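Local coordinates for hypothetical protein (PDB 3WOC), which is a heparin-binding jacalin-like lectin from the boar prostate, found on sperm and probably concerned with capacitation, at residues Leu81-Leu86 with Gly97-Lys102. Numbering follows the deposited sequence.
Sequences LQHVTL and GLETGK
G97 meets H83 through its carbonyl oxygen, and the pair illustrates how a single histidine can tie a crossing loop to the strand beneath it. H83 ND1 donates to G97 O at 3.2 Å, nearly straight at 169°; the acceptor lies close to the imidazole plane, whereas the donor stands well above the plane of the carbonyl group. G97 also brings its CA to 3.3 Å from Q82 O, a CA-H...O contact. Next along the loop, L98 contributes chiefly backbone: its O is 3.2 Å from Q82 CB and 3.3 Å from H83 CB, so that one oxygen touches the first carbon of both side chains. E99 then lays its CG over the centre of the H83 ring, 3.6 Å from the centroid and almost on the ring normal, a CH-pi contact. With CG anti to the backbone N (chi1 173°), H83 runs alongside E99, and edge bond and face contact together probably hold the rotation of the imidazole. Beyond CG, E99 extends, and its OE1 shares a weak hydrogen bond with Y74 OH. T100 closes the contact with its carbonyl oxygen, 3.4 Å from Q82 CG, before G101 O accepts a hydrogen bond from R76 NH1. On the 81-88 strand, a classic beta bulge sets Q82 and H83 opposite R76 of strand 70-77, which brings both residues to the loop. The 97-102 loop thus passes over strands 81-88 and 70-77 to link the two outer strands of a four-stranded antiparallel sheet, the Greek-key connection of the jacalin-like beta-prism fold.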
loop_
_atom_site.group_PDB
_atom_site.type_symbol
_atom_site.label_atom_id
_atom_site.label_comp_id
_atom_site.label_asym_id
_atom_site.label_seq_id
_atom_site.Cartn_x
_atom_site.Cartn_y
_atom_site.Cartn_z
ATOM N N LEU A 81 7.806 7.725 -0.923
ATOM C CA LEU A 81 6.915 7.362 0.169
ATOM C C LEU A 81 7.756 6.934 1.367
ATOM O O LEU A 81 8.549 5.992 1.272
ATOM C CB LEU A 81 5.969 6.238 -0.261
ATOM C CG LEU A 81 4.978 5.691 0.772
ATOM C CD1 LEU A 81 3.921 6.731 1.135
ATOM C CD2 LEU A 81 4.334 4.422 0.249
ATOM N N GLN A 82 7.585 7.647 2.480
ATOM C CA GLN A 82 8.378 7.431 3.694
ATOM C C GLN A 82 7.686 6.501 4.677
ATOM O O GLN A 82 8.263 5.514 5.130
ATOM C CB GLN A 82 8.664 8.763 4.400
ATOM C CG GLN A 82 9.663 9.678 3.706
ATOM C CD GLN A 82 11.097 9.200 3.817
ATOM O OE1 GLN A 82 11.424 8.332 4.632
ATOM N NE2 GLN A 82 11.965 9.770 2.995
ATOM N N HIS A 83 6.441 6.830 5.000
ATOM C CA HIS A 83 5.735 6.198 6.102
ATOM C C HIS A 83 4.283 5.918 5.736
ATOM O O HIS A 83 3.632 6.717 5.063
ATOM C CB HIS A 83 5.810 7.104 7.339
ATOM C CG HIS A 83 4.985 6.631 8.496
ATOM N ND1 HIS A 83 5.429 5.676 9.385
ATOM C CD2 HIS A 83 3.747 6.988 8.912
ATOM C CE1 HIS A 83 4.498 5.463 10.298
ATOM N NE2 HIS A 83 3.468 6.247 10.035
ATOM N N VAL A 84 3.795 4.763 6.181
ATOM C CA VAL A 84 2.380 4.423 6.103
ATOM C C VAL A 84 1.937 3.781 7.417
ATOM O O VAL A 84 2.595 2.874 7.925
ATOM C CB VAL A 84 2.083 3.527 4.864
ATOM C CG1 VAL A 84 1.138 2.388 5.189
ATOM C CG2 VAL A 84 1.531 4.367 3.722
ATOM N N THR A 85 0.852 4.298 7.990
ATOM C CA THR A 85 0.148 3.609 9.074
ATOM C C THR A 85 -1.288 3.289 8.667
ATOM O O THR A 85 -2.083 4.183 8.368
ATOM C CB THR A 85 0.196 4.349 10.445
ATOM O OG1 THR A 85 -0.918 3.940 11.254
ATOM C CG2 THR A 85 0.128 5.833 10.271
ATOM N N LEU A 86 -1.589 1.995 8.651
ATOM C CA LEU A 86 -2.892 1.481 8.259
ATOM C C LEU A 86 -3.748 1.282 9.496
ATOM O O LEU A 86 -3.296 0.690 10.477
ATOM C CB LEU A 86 -2.727 0.144 7.541
ATOM C CG LEU A 86 -1.615 0.017 6.499
ATOM C CD1 LEU A 86 -1.207 -1.427 6.379
ATOM C CD2 LEU A 86 -2.052 0.565 5.148
ATOM N N GLY A 97 7.787 2.216 7.969
ATOM C CA GLY A 97 8.646 3.293 7.477
ATOM C C GLY A 97 8.902 4.434 8.448
ATOM O O GLY A 97 8.370 4.458 9.558
ATOM N N LEU A 98 9.719 5.389 8.010
ATOM C CA LEU A 98 10.139 6.515 8.842
ATOM C C LEU A 98 9.215 7.721 8.668
ATOM O O LEU A 98 8.917 8.125 7.545
ATOM C CB LEU A 98 11.592 6.892 8.509
ATOM C CG LEU A 98 12.293 8.045 9.234
ATOM C CD1 LEU A 98 12.589 7.703 10.689
ATOM C CD2 LEU A 98 13.573 8.413 8.501
ATOM N N GLU A 99 8.772 8.294 9.784
ATOM C CA GLU A 99 7.876 9.451 9.762
ATOM C C GLU A 99 8.588 10.745 9.389
ATOM O O GLU A 99 9.074 11.467 10.267
ATOM C CB GLU A 99 7.209 9.634 11.122
ATOM C CG GLU A 99 6.008 8.759 11.372
ATOM C CD GLU A 99 5.213 9.235 12.567
ATOM O OE1 GLU A 99 4.658 10.353 12.500
ATOM O OE2 GLU A 99 5.146 8.496 13.571
ATOM N N THR A 100 8.642 11.043 8.092
ATOM C CA THR A 100 9.247 12.288 7.612
ATOM C C THR A 100 8.515 12.831 6.391
ATOM O O THR A 100 8.094 12.070 5.520
ATOM C CB THR A 100 10.741 12.108 7.247
ATOM O OG1 THR A 100 11.333 11.115 8.091
ATOM C CG2 THR A 100 11.498 13.425 7.405
ATOM N N GLY A 101 8.364 14.151 6.340
ATOM C CA GLY A 101 7.836 14.822 5.161
ATOM C C GLY A 101 6.411 15.313 5.278
ATOM O O GLY A 101 5.869 15.426 6.377
ATOM N N LYS A 102 5.811 15.612 4.129
ATOM C CA LYS A 102 4.430 16.071 4.064
ATOM C C LYS A 102 3.507 14.940 4.492
ATOM O O LYS A 102 3.723 13.783 4.130
ATOM C CB LYS A 102 4.062 16.541 2.646
ATOM C CG LYS A 102 5.146 17.334 1.903
ATOM C CD LYS A 102 5.472 18.658 2.585
ATOM C CE LYS A 102 6.593 19.397 1.867
ATOM N NZ LYS A 102 6.116 20.110 0.646
#